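Local coordinates for polar amino acid ABC uptake transporter substrate binding protein (Streptococcus thermophilus LMG 18311, PDB 3HV1) that probably binds a polar amino acid outside the membrane and delivers it to an ABC transporter for uptake into the cell, at residues T101-V106 / V251-V256; A29-M34 / R183-Y188; Q10-Q15 / D219-K224. All coordinates share one frame; numbering follows the deposited sequence.

Contact 1. Residues T101-V106 / V251-V256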
ATOM      1  N   THR A 101      -7.245   7.934   1.655  1.00 22.55           N
ATOM      2  CA  THR A 101      -5.919   8.383   2.036  1.00 19.00           C
ATOM      3  C   THR A 101      -5.188   7.061   2.202  1.00 20.35           C
ATOM      4  O   THR A 101      -5.782   5.987   2.061  1.00 16.93           O
ATOM      5  CB  THR A 101      -5.877   9.037   3.427  1.00 19.81           C
ATOM      6  OG1 THR A 101      -6.377   8.100   4.399  1.00 19.38           O
ATOM      7  CG2 THR A 101      -6.689  10.320   3.464  1.00 15.78           C
ATOM      8  N   GLU A 102      -3.899   7.152   2.500  1.00 19.37           N
ATOM      9  CA  GLU A 102      -3.089   5.975   2.771  1.00 22.99           C
ATOM     10  C   GLU A 102      -3.610   5.458   4.113  1.00 20.10           C
ATOM     11  O   GLU A 102      -4.249   6.204   4.856  1.00 20.37           O
ATOM     12  CB  GLU A 102      -1.619   6.378   2.913  1.00 24.93           C
ATOM     13  CG  GLU A 102      -1.006   6.906   1.638  1.00 31.87           C
ATOM     14  CD  GLU A 102      -1.173   5.938   0.489  1.00 39.08           C
ATOM     15  OE1 GLU A 102      -0.904   4.733   0.697  1.00 40.39           O
ATOM     16  OE2 GLU A 102      -1.569   6.375  -0.619  1.00 43.15           O
ATOM     17  N   PRO A 103      -3.370   4.174   4.435  1.00 20.53           N
ATOM     18  CA  PRO A 103      -3.857   3.653   5.720  1.00 18.80           C
ATOM     19  C   PRO A 103      -3.033   4.187   6.886  1.00 19.07           C
ATOM     20  O   PRO A 103      -1.817   4.309   6.769  1.00 21.25           O
ATOM     21  CB  PRO A 103      -3.715   2.143   5.552  1.00 20.37           C
ATOM     22  CG  PRO A 103      -2.510   2.024   4.638  1.00 20.93           C
ATOM     23  CD  PRO A 103      -2.795   3.094   3.608  1.00 20.30           C
ATOM     24  N   TYR A 104      -3.679   4.517   8.006  1.00 19.04           N
ATOM     25  CA  TYR A 104      -2.932   5.036   9.152  1.00 16.44           C
ATOM     26  C   TYR A 104      -2.737   3.996  10.271  1.00 17.55           C
ATOM     27  O   TYR A 104      -1.935   4.192  11.187  1.00 18.56           O
ATOM     28  CB  TYR A 104      -3.598   6.318   9.699  1.00 15.37           C
ATOM     29  CG  TYR A 104      -5.065   6.186  10.052  1.00 14.07           C
ATOM     30  CD1 TYR A 104      -5.461   5.794  11.328  1.00 15.67           C
ATOM     31  CD2 TYR A 104      -6.060   6.417   9.091  1.00 15.13           C
ATOM     32  CE1 TYR A 104      -6.822   5.625  11.648  1.00 14.76           C
ATOM     33  CE2 TYR A 104      -7.413   6.251   9.400  1.00 13.53           C
ATOM     34  CZ  TYR A 104      -7.783   5.855  10.680  1.00 15.52           C
ATOM     35  OH  TYR A 104      -9.111   5.672  10.982  1.00 16.42           O
HETATM   36  N   MSE A 105      -3.465   2.888  10.197  1.00 17.13           N
HETATM   37  CA  MSE A 105      -3.309   1.831  11.188  1.00 17.88           C
HETATM   38  C   MSE A 105      -3.969   0.533  10.753  1.00 18.31           C
HETATM   39  O   MSE A 105      -4.912   0.534   9.959  1.00 18.59           O
HETATM   40  CB  MSE A 105      -3.837   2.274  12.566  1.00 22.24           C
HETATM   41  CG  MSE A 105      -5.243   1.776  12.951  1.00 26.48           C
HETATM   42 SE   MSE A 105      -5.679   1.916  14.831  1.00 37.11          SE
HETATM   43  CE  MSE A 105      -4.974   0.224  15.444  1.00 27.64           C
ATOM     44  N   VAL A 106      -3.448  -0.578  11.262  1.00 17.02           N
ATOM     45  CA  VAL A 106      -3.997  -1.874  10.921  1.00 20.16           C
ATOM     46  C   VAL A 106      -4.710  -2.505  12.091  1.00 20.95           C
ATOM     47  O   VAL A 106      -4.200  -2.533  13.206  1.00 21.75           O
ATOM     48  CB  VAL A 106      -2.905  -2.858  10.439  1.00 22.06           C
ATOM     49  CG1 VAL A 106      -3.515  -4.239  10.219  1.00 22.21           C
ATOM     50  CG2 VAL A 106      -2.284  -2.353   9.159  1.00 23.02           C
ATOM     51  N   VAL A 251       0.803   2.536  16.631  1.00 15.65           N
ATOM     52  CA  VAL A 251       0.097   1.794  15.581  1.00 17.41           C
ATOM     53  C   VAL A 251       0.340   2.296  14.158  1.00 14.23           C
ATOM     54  O   VAL A 251      -0.276   1.822  13.217  1.00 16.29           O
ATOM     55  CB  VAL A 251      -1.423   1.806  15.838  1.00 17.09           C
ATOM     56  CG1 VAL A 251      -1.706   1.274  17.234  1.00 17.50           C
ATOM     57  CG2 VAL A 251      -1.974   3.219  15.673  1.00 18.54           C
ATOM     58  N   ALA A 252       1.250   3.243  14.000  1.00 16.31           N
ATOM     59  CA  ALA A 252       1.528   3.803  12.685  1.00 16.95           C
ATOM     60  C   ALA A 252       1.907   2.770  11.633  1.00 19.99           C
ATOM     61  O   ALA A 252       2.704   1.871  11.891  1.00 20.19           O
ATOM     62  CB  ALA A 252       2.632   4.847  12.793  1.00 16.94           C
ATOM     63  N   THR A 253       1.319   2.905  10.449  1.00 19.37           N
ATOM     64  CA  THR A 253       1.621   2.023   9.335  1.00 20.01           C
ATOM     65  C   THR A 253       2.919   2.540   8.726  1.00 20.92           C
ATOM     66  O   THR A 253       3.338   3.655   9.016  1.00 20.88           O
ATOM     67  CB  THR A 253       0.548   2.100   8.242  1.00 20.75           C
ATOM     68  OG1 THR A 253       0.377   3.470   7.861  1.00 19.91           O
ATOM     69  CG2 THR A 253      -0.790   1.527   8.736  1.00 17.72           C
ATOM     70  N   ASP A 254       3.548   1.738   7.879  1.00 21.44           N
ATOM     71  CA  ASP A 254       4.772   2.183   7.238  1.00 23.62           C
ATOM     72  C   ASP A 254       4.523   3.455   6.418  1.00 23.18           C
ATOM     73  O   ASP A 254       5.394   4.314   6.328  1.00 24.28           O
ATOM     74  CB  ASP A 254       5.339   1.071   6.354  1.00 26.74           C
ATOM     75  CG  ASP A 254       5.938  -0.062   7.166  1.00 30.53           C
ATOM     76  OD1 ASP A 254       6.421   0.203   8.289  1.00 35.13           O
ATOM     77  OD2 ASP A 254       5.944  -1.209   6.683  1.00 34.44           O
ATOM     78  N   GLN A 255       3.332   3.586   5.835  1.00 23.82           N
ATOM     79  CA  GLN A 255       3.019   4.783   5.054  1.00 22.56           C
ATOM     80  C   GLN A 255       3.071   6.039   5.925  1.00 23.19           C
ATOM     81  O   GLN A 255       3.643   7.062   5.524  1.00 22.29           O
ATOM     82  CB  GLN A 255       1.640   4.664   4.392  1.00 25.02           C
ATOM     83  CG  GLN A 255       1.598   3.644   3.258  1.00 25.53           C
ATOM     84  CD  GLN A 255       1.058   2.308   3.695  1.00 25.88           C
ATOM     85  OE1 GLN A 255       1.250   1.887   4.838  1.00 25.77           O
ATOM     86  NE2 GLN A 255       0.387   1.619   2.782  1.00 24.15           N
ATOM     87  N   VAL A 256       2.472   5.966   7.113  1.00 19.10           N
ATOM     88  CA  VAL A 256       2.477   7.100   8.035  1.00 18.65           C
ATOM     89  C   VAL A 256       3.922   7.436   8.406  1.00 20.49           C
ATOM     90  O   VAL A 256       4.257   8.600   8.631  1.00 18.56           O
ATOM     91  CB  VAL A 256       1.670   6.775   9.324  1.00 17.55           C
ATOM     92  CG1 VAL A 256       2.015   7.749  10.435  1.00 16.37           C
ATOM     93  CG2 VAL A 256       0.188   6.844   9.021  1.00 16.90           C
TER
HETATM   94  O   HOH W   1      -1.005  -0.666  12.553  1.00 21.38           O
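Thr253 carries the polar part of this contact: its hydroxyl OG1 gives a hydrogen bond of 2.6 Å to Pro103 O, arriving 33° out of the carbonyl plane. With chi1 at 54°, OG1 sits between the backbone N and the carbonyl carbon, facing Pro103, and the same oxygen also takes a weak bond from Val256 N. One water makes the second polar link, accepting from Val106 N and donating to Val251 O at 2.7 Å from that oxygen.

The remaining contacts are apolar or van der Waals. Thr253 CG2 presses on the peptide between Tyr104 and Met105, 3.3 Å from Met105 N. Val256 CG2 lies against Tyr104 CA and CB, while selenomethionine Met105 lies across Val251, its CB 3.7 Å from Val251 CG2 and its CE near Val251 CG1. Farther along, the Gln255 side chain crosses that of Pro103 at about a right angle, its NE2 3.5 Å from Pro103 CG.

The loop after helix 238-247 thus lies along the chain entering strand 105-114 in this family 3 solute-binding protein. One direct hydrogen bond and one water bridge are the polar links between the two segments; the rest is mostly carbon packing, which depends on matching shapes.

Contact 2. Residues A29-M34 / R183-Y188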
ATOM      1  N   ALA A  29     -21.365   7.341  15.955  1.00 24.01           N
ATOM      2  CA  ALA A  29     -21.292   7.683  17.382  1.00 23.19           C
ATOM      3  C   ALA A  29     -21.182   6.524  18.367  1.00 21.63           C
ATOM      4  O   ALA A  29     -21.013   6.742  19.563  1.00 21.55           O
ATOM      5  CB  ALA A  29     -22.484   8.547  17.769  1.00 26.43           C
ATOM      6  N   THR A  30     -21.283   5.298  17.881  1.00 23.67           N
ATOM      7  CA  THR A  30     -21.189   4.146  18.770  1.00 23.78           C
ATOM      8  C   THR A  30     -19.876   3.390  18.588  1.00 24.93           C
ATOM      9  O   THR A  30     -19.613   2.423  19.300  1.00 25.29           O
ATOM     10  CB  THR A  30     -22.313   3.136  18.495  1.00 23.85           C
ATOM     11  OG1 THR A  30     -22.065   2.490  17.241  1.00 22.99           O
ATOM     12  CG2 THR A  30     -23.673   3.836  18.436  1.00 23.70           C
ATOM     13  N   PHE A  31     -19.045   3.827  17.652  1.00 25.00           N
ATOM     14  CA  PHE A  31     -17.812   3.098  17.387  1.00 26.88           C
ATOM     15  C   PHE A  31     -16.601   3.299  18.292  1.00 27.57           C
ATOM     16  O   PHE A  31     -15.609   3.918  17.896  1.00 25.56           O
ATOM     17  CB  PHE A  31     -17.393   3.307  15.937  1.00 29.54           C
ATOM     18  CG  PHE A  31     -16.474   2.244  15.419  1.00 34.40           C
ATOM     19  CD1 PHE A  31     -16.824   0.901  15.519  1.00 37.43           C
ATOM     20  CD2 PHE A  31     -15.272   2.578  14.810  1.00 36.01           C
ATOM     21  CE1 PHE A  31     -15.985  -0.093  15.018  1.00 40.03           C
ATOM     22  CE2 PHE A  31     -14.429   1.592  14.305  1.00 36.11           C
ATOM     23  CZ  PHE A  31     -14.781   0.258  14.408  1.00 37.97           C
ATOM     24  N   VAL A  32     -16.676   2.745  19.499  1.00 26.12           N
ATOM     25  CA  VAL A  32     -15.560   2.810  20.444  1.00 24.84           C
ATOM     26  C   VAL A  32     -14.489   1.897  19.835  1.00 24.51           C
ATOM     27  O   VAL A  32     -14.816   0.842  19.296  1.00 25.74           O
ATOM     28  CB  VAL A  32     -15.954   2.236  21.822  1.00 26.70           C
ATOM     29  CG1 VAL A  32     -14.803   2.409  22.806  1.00 24.72           C
ATOM     30  CG2 VAL A  32     -17.208   2.923  22.338  1.00 26.47           C
ATOM     31  N   PRO A  33     -13.202   2.283  19.911  1.00 20.58           N
ATOM     32  CA  PRO A  33     -12.654   3.501  20.506  1.00 19.38           C
ATOM     33  C   PRO A  33     -12.229   4.516  19.446  1.00 18.91           C
ATOM     34  O   PRO A  33     -11.515   5.463  19.751  1.00 18.80           O
ATOM     35  CB  PRO A  33     -11.445   2.970  21.252  1.00 18.98           C
ATOM     36  CG  PRO A  33     -10.870   2.035  20.208  1.00 15.88           C
ATOM     37  CD  PRO A  33     -12.108   1.332  19.619  1.00 20.63           C
HETATM   38  N   MSE A  34     -12.665   4.330  18.207  1.00 19.59           N
HETATM   39  CA  MSE A  34     -12.254   5.237  17.148  1.00 18.82           C
HETATM   40  C   MSE A  34     -12.898   6.616  17.204  1.00 19.00           C
HETATM   41  O   MSE A  34     -12.234   7.634  17.010  1.00 17.73           O
HETATM   42  CB  MSE A  34     -12.509   4.577  15.799  1.00 19.15           C
HETATM   43  CG  MSE A  34     -11.874   3.194  15.678  1.00 23.56           C
HETATM   44 SE   MSE A  34      -9.983   3.113  16.117  1.00 30.11          SE
HETATM   45  CE  MSE A  34      -9.360   3.787  14.464  1.00 24.49           C
ATOM     46  N   ARG A 183      -7.572  -6.067  17.693  1.00 18.90           N
ATOM     47  CA  ARG A 183      -6.471  -5.285  18.231  1.00 16.98           C
ATOM     48  C   ARG A 183      -7.019  -3.987  18.832  1.00 19.15           C
ATOM     49  O   ARG A 183      -6.684  -3.644  19.962  1.00 19.80           O
ATOM     50  CB  ARG A 183      -5.487  -4.950  17.118  1.00 16.49           C
ATOM     51  CG  ARG A 183      -4.278  -4.160  17.573  1.00 19.18           C
ATOM     52  CD  ARG A 183      -3.546  -3.572  16.385  1.00 20.14           C
ATOM     53  NE  ARG A 183      -2.269  -2.987  16.778  1.00 20.86           N
ATOM     54  CZ  ARG A 183      -1.456  -2.350  15.943  1.00 22.04           C
ATOM     55  NH1 ARG A 183      -1.789  -2.212  14.665  1.00 23.15           N
ATOM     56  NH2 ARG A 183      -0.300  -1.874  16.382  1.00 23.04           N
ATOM     57  N   VAL A 184      -7.864  -3.265  18.091  1.00 18.52           N
ATOM     58  CA  VAL A 184      -8.403  -2.005  18.623  1.00 17.97           C
ATOM     59  C   VAL A 184      -9.062  -2.134  20.000  1.00 18.67           C
ATOM     60  O   VAL A 184      -8.990  -1.205  20.805  1.00 20.27           O
ATOM     61  CB  VAL A 184      -9.444  -1.318  17.673  1.00 19.99           C
ATOM     62  CG1 VAL A 184      -8.737  -0.683  16.493  1.00 18.59           C
ATOM     63  CG2 VAL A 184     -10.514  -2.316  17.230  1.00 18.63           C
ATOM     64  N   TYR A 185      -9.700  -3.268  20.279  1.00 17.33           N
ATOM     65  CA  TYR A 185     -10.339  -3.456  21.581  1.00 17.85           C
ATOM     66  C   TYR A 185      -9.338  -3.917  22.631  1.00 17.51           C
ATOM     67  O   TYR A 185      -9.346  -3.442  23.766  1.00 18.59           O
ATOM     68  CB  TYR A 185     -11.468  -4.491  21.490  1.00 21.54           C
ATOM     69  CG  TYR A 185     -12.565  -4.116  20.519  1.00 24.52           C
ATOM     70  CD1 TYR A 185     -13.133  -2.844  20.543  1.00 28.31           C
ATOM     71  CD2 TYR A 185     -13.025  -5.029  19.569  1.00 27.38           C
ATOM     72  CE1 TYR A 185     -14.133  -2.483  19.639  1.00 29.27           C
ATOM     73  CE2 TYR A 185     -14.021  -4.684  18.661  1.00 27.96           C
ATOM     74  CZ  TYR A 185     -14.570  -3.404  18.699  1.00 30.58           C
ATOM     75  OH  TYR A 185     -15.534  -3.038  17.781  1.00 29.74           O
ATOM     76  N   ALA A 186      -8.491  -4.867  22.258  1.00 16.90           N
ATOM     77  CA  ALA A 186      -7.485  -5.383  23.181  1.00 14.71           C
ATOM     78  C   ALA A 186      -6.630  -4.249  23.732  1.00 16.45           C
ATOM     79  O   ALA A 186      -6.549  -4.045  24.945  1.00 17.44           O
ATOM     80  CB  ALA A 186      -6.591  -6.412  22.461  1.00 15.61           C
ATOM     81  N   ASN A 187      -5.992  -3.501  22.842  1.00 16.43           N
ATOM     82  CA  ASN A 187      -5.123  -2.412  23.279  1.00 16.98           C
ATOM     83  C   ASN A 187      -5.854  -1.286  23.990  1.00 18.04           C
ATOM     84  O   ASN A 187      -5.356  -0.738  24.970  1.00 17.98           O
ATOM     85  CB  ASN A 187      -4.336  -1.864  22.092  1.00 17.36           C
ATOM     86  CG  ASN A 187      -3.159  -2.740  21.731  1.00 18.54           C
ATOM     87  OD1 ASN A 187      -2.021  -2.489  22.156  1.00 22.95           O
ATOM     88  ND2 ASN A 187      -3.419  -3.787  20.970  1.00 13.91           N
ATOM     89  N   TYR A 188      -7.039  -0.941  23.511  1.00 18.35           N
ATOM     90  CA  TYR A 188      -7.796   0.135  24.133  1.00 18.77           C
ATOM     91  C   TYR A 188      -8.173  -0.176  25.578  1.00 18.69           C
ATOM     92  O   TYR A 188      -7.903   0.611  26.487  1.00 18.53           O
ATOM     93  CB  TYR A 188      -9.065   0.419  23.329  1.00 18.72           C
ATOM     94  CG  TYR A 188     -10.055   1.287  24.066  1.00 23.25           C
ATOM     95  CD1 TYR A 188      -9.754   2.615  24.374  1.00 22.98           C
ATOM     96  CD2 TYR A 188     -11.283   0.772  24.484  1.00 22.73           C
ATOM     97  CE1 TYR A 188     -10.647   3.405  25.078  1.00 27.45           C
ATOM     98  CE2 TYR A 188     -12.184   1.558  25.193  1.00 26.50           C
ATOM     99  CZ  TYR A 188     -11.860   2.871  25.484  1.00 25.91           C
ATOM    100  OH  TYR A 188     -12.748   3.651  26.181  1.00 31.01           O
TER
HETATM  101  O   HOH W   2     -17.071  -0.849  18.733  1.00 33.25           O
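Pro33 meets helix 183-192 where the two halves of a periplasmic-binding-protein fold, the type of the family 3 solute-binding proteins, face each other: a turn next to the short strand 30-31 packs on the first turns of the helix. The peptide bond before Pro33 is cis, and Phe31, two residues earlier, is the centre of an inverse gamma turn.

Tyr188 can be followed outward from the helix. Its CB lies 4.0 Å from Pro33 CG. At CG and CD1 the ring passes beneath Pro33 CB, which stands over one face in a CH-pi contact, 3.7 Å from the ring centroid and 18° off the normal; CD2 and CE1 are near the same Pro33 CB. On the CE2 side Val32 CG1 approaches obliquely to 3.6 Å, and it stays close to CZ and OH. The hydroxyl at the tip turns to Lys192 NZ for its hydrogen bond. With chi1 at 167°, CG is anti to the backbone N, which carries the ring out to Val32 and Pro33.

One turn back, Tyr185 offers its edge: CE1 is 3.4 Å from Val32 O, near the ring plane, while Val184 CG2 covers one face. Pro33 CG faces the Val184 carbonyl oxygen and CD the Val184 CB, and Met34, a selenomethionine, brings SE across to Val184 CG1. Phe247, on helix 238-247, adjoins both Pro33 and Met34, and the Phe31 ring stacks on His263, a tag residue, of the second subunit. A single water joins the two sides, 2.9 Å from Val32 O and 2.8 Å from Tyr185 OH.

Contact 3. Residues Q10-Q15 / D219-K224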
ATOM      1  N   GLN A  10     -18.995  18.978  -6.331  1.00 45.28           N
ATOM      2  CA  GLN A  10     -18.451  18.673  -7.649  1.00 46.43           C
ATOM      3  C   GLN A  10     -16.982  19.009  -7.847  1.00 44.73           C
ATOM      4  O   GLN A  10     -16.385  18.583  -8.831  1.00 44.05           O
ATOM      5  CB  GLN A  10     -19.261  19.400  -8.728  1.00 49.67           C
ATOM      6  CG  GLN A  10     -20.697  18.936  -8.860  1.00 54.76           C
ATOM      7  CD  GLN A  10     -20.809  17.619  -9.589  1.00 57.64           C
ATOM      8  OE1 GLN A  10     -20.199  16.624  -9.194  1.00 59.96           O
ATOM      9  NE2 GLN A  10     -21.590  17.603 -10.665  1.00 59.24           N
ATOM     10  N   LYS A  11     -16.387  19.770  -6.935  1.00 42.62           N
ATOM     11  CA  LYS A  11     -14.989  20.120  -7.132  1.00 41.18           C
ATOM     12  C   LYS A  11     -14.064  20.013  -5.934  1.00 37.93           C
ATOM     13  O   LYS A  11     -14.483  19.707  -4.816  1.00 35.73           O
ATOM     14  CB  LYS A  11     -14.886  21.523  -7.727  1.00 45.60           C
ATOM     15  CG  LYS A  11     -15.719  22.574  -7.019  1.00 48.89           C
ATOM     16  CD  LYS A  11     -15.408  23.963  -7.564  1.00 52.75           C
ATOM     17  CE  LYS A  11     -13.935  24.319  -7.354  1.00 54.92           C
ATOM     18  NZ  LYS A  11     -13.571  25.654  -7.917  1.00 55.23           N
ATOM     19  N   ASP A  12     -12.789  20.260  -6.206  1.00 35.71           N
ATOM     20  CA  ASP A  12     -11.734  20.216  -5.207  1.00 34.42           C
ATOM     21  C   ASP A  12     -11.887  21.437  -4.309  1.00 34.35           C
ATOM     22  O   ASP A  12     -11.575  22.559  -4.712  1.00 34.35           O
ATOM     23  CB  ASP A  12     -10.377  20.245  -5.905  1.00 33.58           C
ATOM     24  CG  ASP A  12      -9.226  20.024  -4.953  1.00 34.61           C
ATOM     25  OD1 ASP A  12      -9.199  20.675  -3.885  1.00 33.26           O
ATOM     26  OD2 ASP A  12      -8.340  19.205  -5.279  1.00 34.49           O
ATOM     27  N   GLN A  13     -12.353  21.216  -3.087  1.00 32.08           N
ATOM     28  CA  GLN A  13     -12.578  22.315  -2.161  1.00 31.94           C
ATOM     29  C   GLN A  13     -11.464  22.635  -1.175  1.00 30.12           C
ATOM     30  O   GLN A  13     -11.717  23.294  -0.169  1.00 30.93           O
ATOM     31  CB  GLN A  13     -13.860  22.073  -1.368  1.00 32.41           C
ATOM     32  CG  GLN A  13     -15.125  21.995  -2.192  1.00 33.07           C
ATOM     33  CD  GLN A  13     -16.356  21.968  -1.316  1.00 32.47           C
ATOM     34  OE1 GLN A  13     -16.745  22.983  -0.749  1.00 34.04           O
ATOM     35  NE2 GLN A  13     -16.963  20.798  -1.183  1.00 31.58           N
ATOM     36  N   TRP A  14     -10.238  22.197  -1.434  1.00 30.97           N
ATOM     37  CA  TRP A  14      -9.175  22.499  -0.479  1.00 30.32           C
ATOM     38  C   TRP A  14      -9.131  23.997  -0.201  1.00 31.38           C
ATOM     39  O   TRP A  14      -8.934  24.423   0.937  1.00 29.70           O
ATOM     40  CB  TRP A  14      -7.809  22.014  -0.977  1.00 29.37           C
ATOM     41  CG  TRP A  14      -6.713  22.289   0.019  1.00 28.30           C
ATOM     42  CD1 TRP A  14      -5.676  23.164  -0.126  1.00 28.27           C
ATOM     43  CD2 TRP A  14      -6.584  21.728   1.335  1.00 28.35           C
ATOM     44  NE1 TRP A  14      -4.912  23.187   1.013  1.00 28.12           N
ATOM     45  CE2 TRP A  14      -5.443  22.317   1.929  1.00 27.73           C
ATOM     46  CE3 TRP A  14      -7.322  20.789   2.072  1.00 25.69           C
ATOM     47  CZ2 TRP A  14      -5.020  21.999   3.229  1.00 25.46           C
ATOM     48  CZ3 TRP A  14      -6.902  20.470   3.368  1.00 24.29           C
ATOM     49  CH2 TRP A  14      -5.760  21.077   3.929  1.00 24.70           C
ATOM     50  N   GLN A  15      -9.329  24.794  -1.246  1.00 33.95           N
ATOM     51  CA  GLN A  15      -9.330  26.246  -1.114  1.00 34.88           C
ATOM     52  C   GLN A  15     -10.407  26.731  -0.159  1.00 32.41           C
ATOM     53  O   GLN A  15     -10.194  27.663   0.613  1.00 33.09           O
ATOM     54  CB  GLN A  15      -9.536  26.893  -2.482  1.00 40.38           C
ATOM     55  CG  GLN A  15      -8.243  27.210  -3.191  1.00 47.08           C
ATOM     56  CD  GLN A  15      -7.526  28.376  -2.546  1.00 51.47           C
ATOM     57  OE1 GLN A  15      -8.012  29.509  -2.581  1.00 54.76           O
ATOM     58  NE2 GLN A  15      -6.374  28.106  -1.941  1.00 53.91           N
ATOM     59  N   ASP A 219     -11.963  15.589  -4.328  1.00 30.63           N
ATOM     60  CA  ASP A 219     -11.103  16.233  -3.333  1.00 28.65           C
ATOM     61  C   ASP A 219      -9.694  15.648  -3.272  1.00 30.05           C
ATOM     62  O   ASP A 219      -9.206  15.275  -2.201  1.00 28.72           O
ATOM     63  CB  ASP A 219     -11.742  16.156  -1.944  1.00 27.66           C
ATOM     64  CG  ASP A 219     -12.570  17.379  -1.615  1.00 27.79           C
ATOM     65  OD1 ASP A 219     -12.155  18.488  -2.000  1.00 29.12           O
ATOM     66  OD2 ASP A 219     -13.617  17.238  -0.948  1.00 27.57           O
ATOM     67  N   LYS A 220      -9.038  15.596  -4.424  1.00 30.67           N
ATOM     68  CA  LYS A 220      -7.688  15.064  -4.541  1.00 30.79           C
ATOM     69  C   LYS A 220      -6.684  15.741  -3.615  1.00 30.05           C
ATOM     70  O   LYS A 220      -5.826  15.076  -3.029  1.00 29.95           O
ATOM     71  CB  LYS A 220      -7.205  15.207  -5.983  1.00 33.77           C
ATOM     72  CG  LYS A 220      -8.080  14.497  -6.999  1.00 37.71           C
ATOM     73  CD  LYS A 220      -8.164  13.009  -6.707  1.00 42.85           C
ATOM     74  CE  LYS A 220      -8.876  12.276  -7.826  1.00 45.31           C
ATOM     75  NZ  LYS A 220      -8.132  12.405  -9.108  1.00 47.77           N
ATOM     76  N   THR A 221      -6.781  17.062  -3.493  1.00 27.91           N
ATOM     77  CA  THR A 221      -5.856  17.819  -2.661  1.00 26.29           C
ATOM     78  C   THR A 221      -6.037  17.526  -1.183  1.00 24.95           C
ATOM     79  O   THR A 221      -5.064  17.425  -0.440  1.00 22.16           O
ATOM     80  CB  THR A 221      -6.018  19.330  -2.882  1.00 26.87           C
ATOM     81  OG1 THR A 221      -5.962  19.614  -4.286  1.00 29.44           O
ATOM     82  CG2 THR A 221      -4.902  20.090  -2.177  1.00 28.13           C
ATOM     83  N   LEU A 222      -7.291  17.405  -0.763  1.00 23.78           N
ATOM     84  CA  LEU A 222      -7.598  17.122   0.630  1.00 22.84           C
ATOM     85  C   LEU A 222      -6.958  15.799   1.040  1.00 22.63           C
ATOM     86  O   LEU A 222      -6.383  15.689   2.118  1.00 23.56           O
ATOM     87  CB  LEU A 222      -9.109  17.047   0.819  1.00 21.37           C
ATOM     88  CG  LEU A 222      -9.612  16.538   2.161  1.00 21.61           C
ATOM     89  CD1 LEU A 222      -9.201  17.477   3.295  1.00 21.11           C
ATOM     90  CD2 LEU A 222     -11.119  16.414   2.081  1.00 20.08           C
ATOM     91  N   ILE A 223      -7.067  14.797   0.175  1.00 20.93           N
ATOM     92  CA  ILE A 223      -6.481  13.483   0.455  1.00 24.77           C
ATOM     93  C   ILE A 223      -4.964  13.602   0.653  1.00 23.12           C
ATOM     94  O   ILE A 223      -4.407  13.036   1.593  1.00 23.13           O
ATOM     95  CB  ILE A 223      -6.770  12.484  -0.699  1.00 25.70           C
ATOM     96  CG1 ILE A 223      -8.267  12.152  -0.743  1.00 29.57           C
ATOM     97  CG2 ILE A 223      -5.925  11.221  -0.537  1.00 25.95           C
ATOM     98  CD1 ILE A 223      -8.808  11.501   0.532  1.00 32.00           C
ATOM     99  N   LYS A 224      -4.302  14.346  -0.228  1.00 22.76           N
ATOM    100  CA  LYS A 224      -2.852  14.534  -0.135  1.00 24.24           C
ATOM    101  C   LYS A 224      -2.450  15.260   1.140  1.00 21.30           C
ATOM    102  O   LYS A 224      -1.445  14.928   1.765  1.00 21.65           O
ATOM    103  CB  LYS A 224      -2.338  15.333  -1.337  1.00 27.95           C
ATOM    104  CG  LYS A 224      -2.449  14.599  -2.659  1.00 35.79           C
ATOM    105  CD  LYS A 224      -1.854  15.418  -3.799  1.00 40.28           C
ATOM    106  CE  LYS A 224      -1.942  14.659  -5.119  1.00 44.74           C
ATOM    107  NZ  LYS A 224      -1.305  15.396  -6.258  1.00 47.16           N
TER
HETATM  108  O   HOH W   3     -15.883  18.511  -2.618  1.00 26.14           O
HETATM  109  O   HOH W   4      -9.405  18.692  -2.023  1.00 21.80           O
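Two aspartates, Asp12 and Asp219, face each other across this contact with their OD1 atoms only 4.1 Å apart. A water between them donates to both, weakly to Asp12, and accepts from Leu222 N, which probably eases the repulsion.

Each carboxylate also grips the opposite backbone. Asp12 OD2 takes two bonds on its syn side, from Thr221 OG1 at 2.6 Å and from Thr221 N at 3.2 Å, the donors coming from opposite faces of the carboxylate plane. Asp12 CG is anti to the backbone N (chi1 -173°), which stretches the carboxylate over to the start of the helix. Its OD1 accepts from Trp14 N, closing an Asx turn. In return Asp219 OD1 receives Gln13 N at 2.9 Å, nearly in line with its C-O bond, while OD2 has Tyr17 OH as partner.

Beyond the polar group, Thr221 CG2 lies 3.6 Å from Trp14 CG, and Leu222 CD1 meets the indole edge 3.8 Å from Trp14 CZ3.

Gln13 and Asp219 are the N-cap residues of helices 14-20 and 220-236, so two helix starts are joined here. Tyr58 meets the Trp14 ring edge-to-face, and Leu222 and Ile223 rest on Ala215 of strand 209-215.

All three contacts tie an early part of the chain to a much later one. The first segments come in the order contact 3, contact 2, contact 1, the second as contact 2, contact 3, contact 1, so contact 2 is nested within contact 3 while contact 1 crosses both. Contacts 1 and 2, centres about 17 Å apart, share a probable hydrogen bond from Arg183 NH1 to Val106 O (2.8 Å). Contact 3 lies about 21 Å from contact 1, centre to centre; helix 220-236 packs through Ile223 on Thr101, just ahead of strand 105-114, which leads on toward contact 2. Contacts 2 and 3, centres about 29 Å apart, do not touch. Contacts 1 and 2 thus probably lie near where the two lobes meet, contact 3 at the edge.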